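Local coordinates for periplasmic binding protein (Veillonella parvula, PDB 4LJS), which probably captures a small-molecule ligand between two lobes in the periplasm for delivery to a membrane transporter, at residues A[281-286]-A[310-315]; A[180-185]-A[221-226]. One frame throughout, in Å; residues are numbered along the deposited sequence.

How the contacts relate
Contact 2 closes along the chain before contact 1 opens, and their centres lie about 14 Å apart in the C-terminal lobe. Contact 2 sets helix 168-188, which runs between the lobes, against the end of helix 215-222; contact 1 sets the start of strand 284-288 against the loop after helix 299-310. Two tyrosines of that loop tie the sites together: Y315 OH is 2.6 Å from T185 OG1 and Y311 OH 2.7 Å from L223 O, both probable hydrogen bonds. The loop after helix 299-310 thus ties to helix 168-188, the long interlobe helix consistent with a class III binding protein.

Contact 1: residues A[281-286]-A[310-315]; sequences NKRVHF and LYPNLY
R283 NH2 is hydrogen-bonded to the carbonyl oxygen of G309 and lies 3.1 Å from that of the next residue, L310 O, at the C-terminal end of helix 299-310. The positive charge probably suits this end of the helix, where carbonyl groups accumulate. In the fold, R283 immediately precedes strand 284-288, the second strand of a beta-alpha-beta crossover that leaves parallel strand 247-252 and returns by way of helix 260-268. V284 and F286 pack on that helix, whereas L310 packs on V247 of the neighbouring strand.

The guanidinium meets its two partners differently. L310 O lies at its edge, near its plane, while P312 comes over one face: CG stands 3.4 Å above the plane, displaced toward the rim. The pyrrolidine ring and the arginine chain cross at about a right angle, with P312 CD 3.5 Å from R283 NH2. R283 reaches this position with CG anti to its own carbonyl carbon (chi1 -59°), an extended second torsion, and a bend at chi3 of 58° that swings the guanidinium round.

Just before R283, the short helix 277-280 ends in a Schellman motif with K282 as its C-prime residue, its phi positive at 56°. The chain then passes straight into the sheet, where the R283 and H285 backbones both bond to I248. This holds the root of the arginine while its far end is held by G309.

On the other segment, Y311 is the first residue to leave helical geometry after helix 299-310, and P312 through N313 to L314 make a helix-like turn. Y315 N closes it with a 3.1 Å hydrogen bond to Y311 O.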
loop_
_atom_site.group_PDB
_atom_site.type_symbol
_atom_site.label_atom_id
_atom_site.label_comp_id
_atom_site.label_asym_id
_atom_site.label_seq_id
_atom_site.Cartn_x
_atom_site.Cartn_y
_atom_site.Cartn_z
ATOM N N ASN A 281 -14.979 9.922 -23.082
ATOM C CA ASN A 281 -15.979 9.888 -22.025
ATOM C C ASN A 281 -15.450 10.372 -20.686
ATOM O O ASN A 281 -16.103 10.202 -19.658
ATOM C CB ASN A 281 -16.560 8.477 -21.908
ATOM C CG ASN A 281 -17.204 8.017 -23.200
ATOM O OD1 ASN A 281 -17.862 8.797 -23.885
ATOM N ND2 ASN A 281 -17.001 6.757 -23.551
ATOM N N LYS A 282 -14.264 10.974 -20.713
ATOM C CA LYS A 282 -13.676 11.608 -19.540
ATOM C C LYS A 282 -13.548 10.644 -18.369
ATOM O O LYS A 282 -13.856 10.983 -17.230
ATOM C CB LYS A 282 -14.475 12.856 -19.148
ATOM C CG LYS A 282 -14.563 13.884 -20.275
ATOM C CD LYS A 282 -15.639 14.928 -20.013
ATOM C CE LYS A 282 -15.119 16.076 -19.165
ATOM N NZ LYS A 282 -14.124 16.910 -19.899
ATOM N N ARG A 283 -13.084 9.435 -18.662
ATOM C CA ARG A 283 -12.881 8.431 -17.629
ATOM C C ARG A 283 -11.388 8.175 -17.433
ATOM O O ARG A 283 -10.867 7.097 -17.714
ATOM C CB ARG A 283 -13.670 7.159 -17.962
ATOM C CG ARG A 283 -15.176 7.425 -18.081
ATOM C CD ARG A 283 -15.977 6.161 -18.363
ATOM N NE ARG A 283 -15.788 5.142 -17.329
ATOM C CZ ARG A 283 -16.206 3.887 -17.443
ATOM N NH1 ARG A 283 -16.839 3.500 -18.542
ATOM N NH2 ARG A 283 -15.989 3.017 -16.464
ATOM N N VAL A 284 -10.702 9.210 -16.964
ATOM C CA VAL A 284 -9.283 9.141 -16.675
ATOM C C VAL A 284 -9.118 9.662 -15.261
ATOM O O VAL A 284 -9.404 10.828 -14.984
ATOM C CB VAL A 284 -8.470 10.005 -17.655
ATOM C CG1 VAL A 284 -6.982 9.933 -17.330
ATOM C CG2 VAL A 284 -8.744 9.577 -19.104
ATOM N N HIS A 285 -8.679 8.794 -14.357
ATOM C CA HIS A 285 -8.641 9.152 -12.946
ATOM C C HIS A 285 -7.279 8.907 -12.316
ATOM O O HIS A 285 -6.567 7.970 -12.691
ATOM C CB HIS A 285 -9.701 8.361 -12.179
ATOM C CG HIS A 285 -11.008 8.256 -12.900
ATOM N ND1 HIS A 285 -11.961 9.251 -12.863
ATOM C CD2 HIS A 285 -11.520 7.272 -13.680
ATOM C CE1 HIS A 285 -13.003 8.885 -13.588
ATOM N NE2 HIS A 285 -12.760 7.689 -14.095
ATOM N N PHE A 286 -6.938 9.753 -11.347
ATOM C CA PHE A 286 -5.714 9.595 -10.574
ATOM C C PHE A 286 -5.834 8.419 -9.612
ATOM O O PHE A 286 -6.884 8.204 -9.009
ATOM C CB PHE A 286 -5.424 10.871 -9.780
ATOM C CG PHE A 286 -4.827 11.978 -10.602
ATOM C CD1 PHE A 286 -3.706 11.749 -11.387
ATOM C CD2 PHE A 286 -5.386 13.250 -10.589
ATOM C CE1 PHE A 286 -3.142 12.773 -12.139
ATOM C CE2 PHE A 286 -4.830 14.278 -11.339
ATOM C CZ PHE A 286 -3.706 14.038 -12.119
ATOM N N LEU A 310 -14.423 2.087 -12.337
ATOM C CA LEU A 310 -14.837 0.991 -13.209
ATOM C C LEU A 310 -16.343 1.008 -13.408
ATOM O O LEU A 310 -16.831 0.775 -14.512
ATOM C CB LEU A 310 -14.416 -0.364 -12.630
ATOM C CG LEU A 310 -12.933 -0.726 -12.681
ATOM C CD1 LEU A 310 -12.693 -2.021 -11.914
ATOM C CD2 LEU A 310 -12.461 -0.842 -14.129
ATOM N N TYR A 311 -17.078 1.310 -12.340
ATOM C CA TYR A 311 -18.536 1.214 -12.384
ATOM C C TYR A 311 -19.280 2.497 -11.986
ATOM O O TYR A 311 -19.951 2.526 -10.958
ATOM C CB TYR A 311 -18.980 0.036 -11.513
ATOM C CG TYR A 311 -18.323 -1.266 -11.914
ATOM C CD1 TYR A 311 -18.752 -1.967 -13.034
ATOM C CD2 TYR A 311 -17.256 -1.789 -11.185
ATOM C CE1 TYR A 311 -18.157 -3.156 -13.405
ATOM C CE2 TYR A 311 -16.652 -2.992 -11.557
ATOM C CZ TYR A 311 -17.109 -3.668 -12.666
ATOM O OH TYR A 311 -16.522 -4.857 -13.054
ATOM N N PRO A 312 -19.186 3.551 -12.819
ATOM C CA PRO A 312 -19.763 4.875 -12.534
ATOM C C PRO A 312 -21.273 4.838 -12.306
ATOM O O PRO A 312 -21.811 5.696 -11.603
ATOM C CB PRO A 312 -19.467 5.676 -13.812
ATOM C CG PRO A 312 -18.368 4.945 -14.486
ATOM C CD PRO A 312 -18.577 3.499 -14.160
ATOM N N ASN A 313 -21.954 3.866 -12.897
ATOM C CA ASN A 313 -23.396 3.757 -12.706
ATOM C C ASN A 313 -23.768 3.214 -11.335
ATOM O O ASN A 313 -24.809 3.564 -10.786
ATOM C CB ASN A 313 -24.035 2.913 -13.807
ATOM C CG ASN A 313 -24.082 3.636 -15.132
ATOM O OD1 ASN A 313 -24.247 4.857 -15.179
ATOM N ND2 ASN A 313 -23.928 2.890 -16.221
ATOM N N LEU A 314 -22.921 2.350 -10.791
ATOM C CA LEU A 314 -23.139 1.819 -9.452
ATOM C C LEU A 314 -22.759 2.863 -8.403
ATOM O O LEU A 314 -23.368 2.935 -7.338
ATOM C CB LEU A 314 -22.322 0.544 -9.241
ATOM C CG LEU A 314 -22.536 -0.163 -7.901
ATOM C CD1 LEU A 314 -23.997 -0.533 -7.735
ATOM C CD2 LEU A 314 -21.661 -1.395 -7.814
ATOM N N TYR A 315 -21.748 3.670 -8.714
ATOM C CA TYR A 315 -21.277 4.698 -7.791
ATOM C C TYR A 315 -21.408 6.105 -8.385
ATOM O O TYR A 315 -20.404 6.719 -8.762
ATOM C CB TYR A 315 -19.826 4.414 -7.402
ATOM C CG TYR A 315 -19.654 3.069 -6.745
ATOM C CD1 TYR A 315 -20.047 2.871 -5.430
ATOM C CD2 TYR A 315 -19.108 1.990 -7.443
ATOM C CE1 TYR A 315 -19.900 1.642 -4.814
ATOM C CE2 TYR A 315 -18.957 0.749 -6.833
ATOM C CZ TYR A 315 -19.358 0.584 -5.516
ATOM O OH TYR A 315 -19.215 -0.627 -4.885
#

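Contact 2: residues A[180-185]-A[221-226]; sequences QSVAYT and ASLHAD
V182 and T185, one turn apart on helix 168-188, both pack against the end of L223, and L223 CD2 is the methyl that meets both residues. It lies 3.8 Å from T185 CG2 and equally close to T185 CB, meeting the threonine by its carbon branch. Toward V182 the same methyl comes 3.9 Å from the helix backbone at CA and 4.1 Å from CG1, the valine and leucine side chains crossing at about a right angle. With chi1 at -66°, T185 turns OG1 beside its backbone N, and CG2, anti to that N, is the branch facing L223. V306 and L310 of helix 299-310 also touch L223, which is buried.

A second kind of contact brings carbon against backbone oxygen: V182 CG1 rests 3.7 Å from S222 O, with S222 CB a little farther off at 4.3 Å. M151 of helix 151-164 touches both residues.

S222 closes helix 215-222, and the chain leaves it through a Schellman motif. H224 is the C-prime residue, with phi at 66°, and its N bonds to A221 O at 2.8 Å. From there the chain runs on into strand 226-227, and L223, at the bend, meets the long helix that joins the two lobes.

Among the polar groups, S222 OG is hydrogen-bonded back to N218 O in its own helix. T185 OG1, partnered by Y315 OH, also lies 3.1 Å from S181 O, one turn earlier in helix 168-188.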
loop_
_atom_site.group_PDB
_atom_site.type_symbol
_atom_site.label_atom_id
_atom_site.label_comp_id
_atom_site.label_asym_id
_atom_site.label_seq_id
_atom_site.Cartn_x
_atom_site.Cartn_y
_atom_site.Cartn_z
ATOM N N GLN A 180 -15.904 -7.200 1.554
ATOM C CA GLN A 180 -17.329 -7.042 1.291
ATOM C C GLN A 180 -17.576 -6.021 0.184
ATOM O O GLN A 180 -18.520 -6.148 -0.600
ATOM C CB GLN A 180 -18.069 -6.622 2.560
ATOM C CG GLN A 180 -18.211 -7.738 3.576
ATOM C CD GLN A 180 -18.959 -7.314 4.825
ATOM O OE1 GLN A 180 -19.289 -6.140 5.004
ATOM N NE2 GLN A 180 -19.228 -8.273 5.699
ATOM N N SER A 181 -16.719 -5.006 0.137
ATOM C CA SER A 181 -16.829 -3.952 -0.851
ATOM C C SER A 181 -16.557 -4.485 -2.262
ATOM O O SER A 181 -17.327 -4.224 -3.193
ATOM C CB SER A 181 -15.860 -2.822 -0.503
ATOM O OG SER A 181 -15.957 -1.780 -1.446
ATOM N N VAL A 182 -15.461 -5.225 -2.411
ATOM C CA VAL A 182 -15.122 -5.863 -3.677
ATOM C C VAL A 182 -16.257 -6.789 -4.142
ATOM O O VAL A 182 -16.683 -6.727 -5.294
ATOM C CB VAL A 182 -13.808 -6.681 -3.574
ATOM C CG1 VAL A 182 -13.624 -7.564 -4.798
ATOM C CG2 VAL A 182 -12.580 -5.749 -3.386
ATOM N N ALA A 183 -16.751 -7.627 -3.234
ATOM C CA ALA A 183 -17.751 -8.629 -3.575
ATOM C C ALA A 183 -19.086 -7.984 -3.915
ATOM O O ALA A 183 -19.807 -8.459 -4.787
ATOM C CB ALA A 183 -17.923 -9.625 -2.444
ATOM N N TYR A 184 -19.411 -6.906 -3.213
ATOM C CA TYR A 184 -20.627 -6.161 -3.500
ATOM C C TYR A 184 -20.588 -5.624 -4.929
ATOM O O TYR A 184 -21.530 -5.821 -5.698
ATOM C CB TYR A 184 -20.787 -5.012 -2.505
ATOM C CG TYR A 184 -21.832 -4.000 -2.902
ATOM C CD1 TYR A 184 -23.177 -4.229 -2.653
ATOM C CD2 TYR A 184 -21.467 -2.808 -3.527
ATOM C CE1 TYR A 184 -24.133 -3.298 -3.012
ATOM C CE2 TYR A 184 -22.410 -1.877 -3.892
ATOM C CZ TYR A 184 -23.740 -2.124 -3.633
ATOM O OH TYR A 184 -24.676 -1.193 -3.996
ATOM N N THR A 185 -19.488 -4.953 -5.268
ATOM C CA THR A 185 -19.280 -4.379 -6.593
ATOM C C THR A 185 -19.445 -5.411 -7.710
ATOM O O THR A 185 -20.203 -5.197 -8.661
ATOM C CB THR A 185 -17.881 -3.717 -6.699
ATOM O OG1 THR A 185 -17.817 -2.593 -5.818
ATOM C CG2 THR A 185 -17.617 -3.228 -8.109
ATOM N N ALA A 221 -8.653 -6.978 -11.685
ATOM C CA ALA A 221 -9.147 -8.349 -11.874
ATOM C C ALA A 221 -10.117 -8.775 -10.766
ATOM O O ALA A 221 -11.167 -9.352 -11.043
ATOM C CB ALA A 221 -7.982 -9.336 -11.969
ATOM N N SER A 222 -9.765 -8.495 -9.515
ATOM C CA SER A 222 -10.662 -8.788 -8.396
ATOM C C SER A 222 -12.038 -8.157 -8.607
ATOM O O SER A 222 -13.066 -8.759 -8.298
ATOM C CB SER A 222 -10.063 -8.305 -7.071
ATOM O OG SER A 222 -8.849 -8.992 -6.811
ATOM N N LEU A 223 -12.046 -6.948 -9.158
ATOM C CA LEU A 223 -13.289 -6.228 -9.403
ATOM C C LEU A 223 -13.942 -6.614 -10.738
ATOM O O LEU A 223 -14.832 -5.918 -11.233
ATOM C CB LEU A 223 -13.055 -4.720 -9.298
ATOM C CG LEU A 223 -12.810 -4.252 -7.853
ATOM C CD1 LEU A 223 -12.139 -2.880 -7.789
ATOM C CD2 LEU A 223 -14.125 -4.228 -7.096
ATOM N N HIS A 224 -13.492 -7.734 -11.298
ATOM C CA HIS A 224 -14.075 -8.319 -12.508
ATOM C C HIS A 224 -13.896 -7.460 -13.760
ATOM O O HIS A 224 -14.650 -7.595 -14.726
ATOM C CB HIS A 224 -15.555 -8.651 -12.307
ATOM C CG HIS A 224 -15.956 -9.954 -12.916
ATOM N ND1 HIS A 224 -15.516 -11.165 -12.426
ATOM C CD2 HIS A 224 -16.724 -10.237 -13.995
ATOM C CE1 HIS A 224 -16.003 -12.140 -13.176
ATOM N NE2 HIS A 224 -16.745 -11.605 -14.127
ATOM N N ALA A 225 -12.903 -6.577 -13.741
ATOM C CA ALA A 225 -12.614 -5.770 -14.918
ATOM C C ALA A 225 -11.766 -6.553 -15.912
ATOM O O ALA A 225 -11.105 -7.531 -15.559
ATOM C CB ALA A 225 -11.908 -4.479 -14.530
ATOM N N ASP A 226 -11.789 -6.111 -17.159
ATOM C CA ASP A 226 -10.917 -6.661 -18.182
ATOM C C ASP A 226 -9.645 -5.812 -18.213
ATOM O O ASP A 226 -9.604 -4.761 -18.854
ATOM C CB ASP A 226 -11.633 -6.651 -19.538
ATOM C CG ASP A 226 -10.840 -7.346 -20.629
ATOM O OD1 ASP A 226 -9.890 -8.088 -20.303
ATOM O OD2 ASP A 226 -11.177 -7.156 -21.818
#